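Local coordinates for PbSGBP-B lipoprotein (Prevotella bryantii B14, PDB 6D2Y) that probably binds polysaccharides at the bacterial cell surface, as a lipoprotein of a polysaccharide utilization locus, and carries a bound magnesium ion, at residues Ser62-Val67 with Ile77-Gln82; Asp154-Tyr159 with Ile201-Lys206. One frame throughout, in Å; residues are numbered along the deposited sequence.

Contact 1 (Ser62-Val67 with Ile77-Gln82); sequences STICLV and ILFNDQ
In the core of the N-terminal beta sandwich, Ile64 and Leu66 of one sheet face Phe79 and Ile77 of the other. The contact is purely apolar and rests on two side-chain pairs. Ile64 and Phe79 extend toward each other from the two sheets, and the methyl CD1 of Ile64 stops at the edge of the Phe79 ring, near its plane. It is 3.8 Å from Phe79 CZ and nearly as close to CE2, so the far end of the ring does the touching. The first torsion of Ile64 (chi1 63°) sets CG1 between the backbone N and the carbonyl carbon, and an extended second torsion carries CD1 forward from there. Leu66 and Ile77 meet tip to tip, Leu66 CD2 lying 4.2 Å from Ile77 CD1. With the CA atoms of Leu66 and Ile77 11.4 Å apart, these are facing layers joined by side chains and not paired strands. In both strands the alternation is plain: Ile64, Leu66, Ile77 and Phe79 point toward the opposing segment, while Cys65 and Leu78 between them point away from it. Just past Phe79 the chain reverses in a type II' turn, Asn80 taking a positive phi of 57°. Phe79 N bonds Gln82 O at 2.8 Å, and Gln82 N returns a bond to Phe79 O, closing a two-residue hairpin at the root of the ring. Within the turn, Gln82 NE2 gives a hydrogen bond to Asp81 OD1 from well above the carboxylate plane (2.9 Å). Around the contact, Met112 of strand 111-116 touches both Leu66 and Phe79, Ile43 of strand 39-45 packs on Ile64, and Leu96 of strand 95-99 packs on Ile77.

Contact 2 (Asp154-Tyr159 with Ile201-Lys206); sequences DYFLDY and IVVSDK
Phe156 and Val203 form the apolar half of this contact, their side chains crossing at about a right angle. The methyl CG1 of Val203 approaches the ring obliquely, 4.0 Å from Phe156 CE1, with CD1 almost as near. CG1 lies anti to the backbone N of Val203 (chi1 176°), which turns this branch to the ring. The polar half belongs to Asp205, whose side chain runs alongside the backbone of the loop: its CB sits 3.5 Å from Leu157 O. Asp205 OD2 and Tyr155 O, both acceptors, are 3.4 Å apart and not hydrogen-bonded to each other; a water lies within bonding distance of both, 2.7 Å from Tyr155 O, though further acceptors compete for its two protons. A second water takes the N-H of Lys206 at 2.7 Å and donates a longer bond to Leu157 O (3.2 Å). Water thus links Leu157 O to the strand end, and probably Tyr155 O as well. The other carboxylate oxygen, Asp205 OD1, accepts from Tyr207 N, which helps fix the rotation of the group. Further out, Asp154 shapes the start of the loop: its OD1 lies over the centre of the Tyr155 ring and receives a bent bond from Tyr155 N (130° at the hydrogen). Lys184 reaches the same corner, salt-bridged to Asp154 OD1 and in cation-pi contact with Tyr155, probably offsetting the negative charge over that ring. The carbonyl O of Asp154 lies above one face of the Phe156 ring, toward its rim. Val135 of strand 134-138 packs on Val203. The arrangement is that of a loop crossing between the two sheets of an immunoglobulin-like sandwich, consistent with the IPT/TIG family: strand 148-154 belongs to one sheet, strands 165-168 and 200-205 to the other.

How the contacts relate
Both contacts are buried, but they lie in successive beta sandwiches, with centres 24 Å apart and nearest atoms about 7 Å apart. Contact 1 joins strands of facing sheets through hydrocarbon alone; contact 2 fixes a crossing loop against a strand end, so backbone carbonyls, a carboxylate and waters accompany its one apolar pair. They share no strand, yet the segment from Pro105 to Asp110 serves both. Asn80 OD1, in the turn of contact 1, accepts from the backbone N of Thr109 and Asp110. From the contact 2 side, Lys206 NZ makes a salt bridge with Asp110, and Tyr159 OH bonds Pro105 O. Polar bonds therefore appear to bridge the two sandwiches.

Contact 1 (Ser62-Val67 with Ile77-Gln82)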
loop_
_atom_site.group_PDB
_atom_site.type_symbol
_atom_site.label_atom_id
_atom_site.label_comp_id
_atom_site.label_asym_id
_atom_site.label_seq_id
_atom_site.Cartn_x
_atom_site.Cartn_y
_atom_site.Cartn_z
ATOM N N SER A 62 -16.467 10.098 22.130
ATOM C CA SER A 62 -16.060 10.042 23.526
ATOM C C SER A 62 -17.115 10.695 24.406
ATOM O O SER A 62 -17.655 11.755 24.077
ATOM C CB SER A 62 -14.714 10.737 23.722
ATOM O OG SER A 62 -13.704 10.124 22.940
ATOM N N THR A 63 -17.415 10.050 25.528
ATOM C CA THR A 63 -18.378 10.574 26.487
ATOM C C THR A 63 -17.627 11.344 27.566
ATOM O O THR A 63 -16.785 10.775 28.269
ATOM C CB THR A 63 -19.206 9.443 27.097
ATOM O OG1 THR A 63 -19.754 8.633 26.049
ATOM C CG2 THR A 63 -20.342 10.006 27.930
ATOM N N ILE A 64 -17.922 12.638 27.686
ATOM C CA ILE A 64 -17.256 13.517 28.636
ATOM C C ILE A 64 -18.295 14.075 29.600
ATOM O O ILE A 64 -19.502 14.032 29.348
ATOM C CB ILE A 64 -16.496 14.660 27.933
ATOM C CG1 ILE A 64 -17.474 15.560 27.174
ATOM C CG2 ILE A 64 -15.442 14.101 26.993
ATOM C CD1 ILE A 64 -16.812 16.723 26.471
ATOM N N CYS A 65 -17.808 14.608 30.720
ATOM C CA CYS A 65 -18.668 15.170 31.755
ATOM C C CYS A 65 -18.220 16.588 32.067
ATOM O O CYS A 65 -17.073 16.805 32.473
ATOM C CB CYS A 65 -18.648 14.314 33.023
ATOM S SG CYS A 65 -19.648 15.000 34.361
ATOM N N LEU A 66 -19.126 17.544 31.886
ATOM C CA LEU A 66 -18.846 18.939 32.195
ATOM C C LEU A 66 -19.013 19.189 33.686
ATOM O O LEU A 66 -19.911 18.637 34.327
ATOM C CB LEU A 66 -19.779 19.859 31.405
ATOM C CG LEU A 66 -19.456 20.216 29.948
ATOM C CD1 LEU A 66 -19.115 19.005 29.101
ATOM C CD2 LEU A 66 -20.629 20.953 29.336
ATOM N N VAL A 67 -18.142 20.026 34.241
ATOM C CA VAL A 67 -18.186 20.372 35.657
ATOM C C VAL A 67 -18.264 21.892 35.740
ATOM O O VAL A 67 -17.249 22.586 35.616
ATOM C CB VAL A 67 -16.984 19.825 36.435
ATOM C CG1 VAL A 67 -16.969 20.379 37.852
ATOM C CG2 VAL A 67 -17.033 18.305 36.464
ATOM N N ILE A 77 -25.625 22.024 22.570
ATOM C CA ILE A 77 -24.168 22.011 22.576
ATOM C C ILE A 77 -23.700 21.634 21.178
ATOM O O ILE A 77 -24.152 20.628 20.621
ATOM C CB ILE A 77 -23.608 21.016 23.614
ATOM C CG1 ILE A 77 -23.857 21.514 25.039
ATOM C CG2 ILE A 77 -22.125 20.782 23.390
ATOM C CD1 ILE A 77 -23.269 20.619 26.118
ATOM N N LEU A 78 -22.800 22.430 20.613
ATOM C CA LEU A 78 -22.126 22.076 19.373
ATOM C C LEU A 78 -20.632 21.963 19.617
ATOM O O LEU A 78 -20.026 22.867 20.199
ATOM C CB LEU A 78 -22.377 23.103 18.278
ATOM C CG LEU A 78 -23.791 23.119 17.727
ATOM C CD1 LEU A 78 -24.499 24.264 18.413
ATOM C CD2 LEU A 78 -23.780 23.304 16.194
ATOM N N PHE A 79 -20.052 20.856 19.168
ATOM C CA PHE A 79 -18.607 20.707 19.059
ATOM C C PHE A 79 -18.211 21.134 17.651
ATOM O O PHE A 79 -18.550 20.454 16.675
ATOM C CB PHE A 79 -18.206 19.263 19.336
ATOM C CG PHE A 79 -18.331 18.866 20.774
ATOM C CD1 PHE A 79 -19.540 18.419 21.287
ATOM C CD2 PHE A 79 -17.238 18.937 21.615
ATOM C CE1 PHE A 79 -19.650 18.048 22.617
ATOM C CE2 PHE A 79 -17.340 18.568 22.943
ATOM C CZ PHE A 79 -18.547 18.124 23.444
ATOM N N ASN A 80 -17.507 22.263 17.544
ATOM C CA ASN A 80 -17.203 22.901 16.259
ATOM C C ASN A 80 -18.532 23.180 15.570
ATOM O O ASN A 80 -19.343 23.939 16.128
ATOM C CB ASN A 80 -16.217 22.033 15.473
ATOM C CG ASN A 80 -14.952 21.752 16.246
ATOM O OD1 ASN A 80 -14.118 22.641 16.458
ATOM N ND2 ASN A 80 -14.791 20.504 16.664
ATOM N N ASP A 81 -18.812 22.599 14.406
ATOM C CA ASP A 81 -20.082 22.784 13.721
ATOM C C ASP A 81 -20.994 21.571 13.851
ATOM O O ASP A 81 -22.005 21.486 13.146
ATOM C CB ASP A 81 -19.840 23.105 12.245
ATOM C CG ASP A 81 -18.939 22.084 11.565
ATOM O OD1 ASP A 81 -18.571 21.082 12.214
ATOM O OD2 ASP A 81 -18.594 22.286 10.383
ATOM N N GLN A 82 -20.657 20.630 14.727
ATOM C CA GLN A 82 -21.417 19.400 14.892
ATOM C C GLN A 82 -22.263 19.499 16.154
ATOM O O GLN A 82 -21.729 19.697 17.250
ATOM C CB GLN A 82 -20.483 18.193 14.962
ATOM C CG GLN A 82 -19.587 18.042 13.745
ATOM C CD GLN A 82 -20.373 17.901 12.456
ATOM O OE1 GLN A 82 -21.286 17.080 12.359
ATOM N NE2 GLN A 82 -20.027 18.707 11.460
#

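Contact 2 (Asp154-Tyr159 with Ile201-Lys206)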
loop_
_atom_site.group_PDB
_atom_site.type_symbol
_atom_site.label_atom_id
_atom_site.label_comp_id
_atom_site.label_asym_id
_atom_site.label_seq_id
_atom_site.Cartn_x
_atom_site.Cartn_y
_atom_site.Cartn_z
ATOM N N ASP A 154 -6.334 8.066 4.130
ATOM C CA ASP A 154 -7.500 8.428 4.922
ATOM C C ASP A 154 -7.154 9.625 5.794
ATOM O O ASP A 154 -5.982 9.897 6.073
ATOM C CB ASP A 154 -7.982 7.255 5.782
ATOM C CG ASP A 154 -9.452 7.362 6.141
ATOM O OD1 ASP A 154 -10.007 8.476 6.043
ATOM O OD2 ASP A 154 -10.051 6.335 6.521
ATOM N N TYR A 155 -8.201 10.337 6.215
ATOM C CA TYR A 155 -8.079 11.484 7.116
ATOM C C TYR A 155 -7.187 12.576 6.525
ATOM O O TYR A 155 -6.364 13.176 7.218
ATOM C CB TYR A 155 -7.582 11.051 8.498
ATOM C CG TYR A 155 -8.488 10.034 9.157
ATOM C CD1 TYR A 155 -8.084 8.715 9.323
ATOM C CD2 TYR A 155 -9.754 10.392 9.604
ATOM C CE1 TYR A 155 -8.914 7.783 9.920
ATOM C CE2 TYR A 155 -10.589 9.467 10.200
ATOM C CZ TYR A 155 -10.165 8.165 10.356
ATOM O OH TYR A 155 -10.998 7.246 10.951
ATOM N N PHE A 156 -7.355 12.833 5.227
ATOM C CA PHE A 156 -6.735 13.982 4.568
ATOM C C PHE A 156 -7.716 15.142 4.680
ATOM O O PHE A 156 -8.573 15.347 3.820
ATOM C CB PHE A 156 -6.402 13.672 3.115
ATOM C CG PHE A 156 -5.415 12.554 2.939
ATOM C CD1 PHE A 156 -4.381 12.371 3.841
ATOM C CD2 PHE A 156 -5.523 11.687 1.862
ATOM C CE1 PHE A 156 -3.473 11.341 3.675
ATOM C CE2 PHE A 156 -4.621 10.656 1.690
ATOM C CZ PHE A 156 -3.593 10.482 2.598
ATOM N N LEU A 157 -7.598 15.906 5.760
ATOM C CA LEU A 157 -8.525 16.990 6.058
ATOM C C LEU A 157 -7.789 18.321 5.984
ATOM O O LEU A 157 -6.803 18.533 6.698
ATOM C CB LEU A 157 -9.171 16.788 7.428
ATOM C CG LEU A 157 -9.531 15.330 7.725
ATOM C CD1 LEU A 157 -9.796 15.119 9.205
ATOM C CD2 LEU A 157 -10.727 14.895 6.888
ATOM N N ASP A 158 -8.280 19.212 5.125
ATOM C CA ASP A 158 -7.659 20.500 4.848
ATOM C C ASP A 158 -8.576 21.616 5.331
ATOM O O ASP A 158 -9.769 21.626 5.009
ATOM C CB ASP A 158 -7.379 20.643 3.348
ATOM C CG ASP A 158 -6.708 21.956 2.995
ATOM O OD1 ASP A 158 -5.604 22.221 3.512
ATOM O OD2 ASP A 158 -7.281 22.715 2.186
ATOM N N TYR A 159 -8.020 22.550 6.103
ATOM C CA TYR A 159 -8.778 23.658 6.664
ATOM C C TYR A 159 -8.104 24.978 6.314
ATOM O O TYR A 159 -6.905 25.032 6.030
ATOM C CB TYR A 159 -8.910 23.550 8.189
ATOM C CG TYR A 159 -9.641 22.321 8.680
ATOM C CD1 TYR A 159 -8.950 21.268 9.268
ATOM C CD2 TYR A 159 -11.022 22.219 8.574
ATOM C CE1 TYR A 159 -9.610 20.147 9.725
ATOM C CE2 TYR A 159 -11.692 21.100 9.031
ATOM C CZ TYR A 159 -10.980 20.066 9.606
ATOM O OH TYR A 159 -11.637 18.947 10.062
ATOM N N ILE A 201 8.637 11.238 2.623
ATOM C CA ILE A 201 7.474 12.051 2.292
ATOM C C ILE A 201 6.543 12.057 3.493
ATOM O O ILE A 201 6.162 10.993 3.998
ATOM C CB ILE A 201 6.758 11.520 1.040
ATOM C CG1 ILE A 201 7.701 11.579 -0.159
ATOM C CG2 ILE A 201 5.494 12.317 0.768
ATOM C CD1 ILE A 201 7.118 10.996 -1.403
ATOM N N VAL A 202 6.177 13.251 3.949
ATOM C CA VAL A 202 5.359 13.428 5.141
ATOM C C VAL A 202 4.116 14.223 4.764
ATOM O O VAL A 202 4.220 15.303 4.170
ATOM C CB VAL A 202 6.142 14.135 6.263
ATOM C CG1 VAL A 202 5.249 14.370 7.471
ATOM C CG2 VAL A 202 7.369 13.318 6.648
ATOM N N VAL A 203 2.949 13.682 5.099
ATOM C CA VAL A 203 1.676 14.373 4.937
ATOM C C VAL A 203 1.258 14.892 6.305
ATOM O O VAL A 203 1.071 14.108 7.244
ATOM C CB VAL A 203 0.602 13.448 4.346
ATOM C CG1 VAL A 203 -0.736 14.173 4.279
ATOM C CG2 VAL A 203 1.021 12.967 2.969
ATOM N N SER A 204 1.114 16.209 6.421
ATOM C CA SER A 204 0.828 16.848 7.697
ATOM C C SER A 204 -0.421 17.707 7.586
ATOM O O SER A 204 -0.651 18.354 6.561
ATOM C CB SER A 204 2.007 17.713 8.159
ATOM O OG SER A 204 2.310 18.715 7.204
ATOM N N ASP A 205 -1.221 17.707 8.646
ATOM C CA ASP A 205 -2.374 18.593 8.748
ATOM C C ASP A 205 -2.525 19.000 10.211
ATOM O O ASP A 205 -1.580 18.886 10.999
ATOM C CB ASP A 205 -3.631 17.924 8.160
ATOM C CG ASP A 205 -4.038 16.661 8.902
ATOM O OD1 ASP A 205 -3.394 16.310 9.913
ATOM O OD2 ASP A 205 -5.016 16.015 8.467
ATOM N N LYS A 206 -3.722 19.465 10.581
ATOM C CA LYS A 206 -3.948 19.952 11.938
ATOM C C LYS A 206 -3.769 18.855 12.977
ATOM O O LYS A 206 -3.374 19.137 14.113
ATOM C CB LYS A 206 -5.349 20.556 12.048
ATOM C CG LYS A 206 -5.579 21.380 13.304
ATOM C CD LYS A 206 -7.052 21.713 13.488
ATOM C CE LYS A 206 -7.268 22.555 14.733
ATOM N NZ LYS A 206 -7.655 21.706 15.891
HETATM O O HOH W 1 -5.834 13.874 9.745
HETATM O O HOH W 2 -5.483 20.446 8.858
#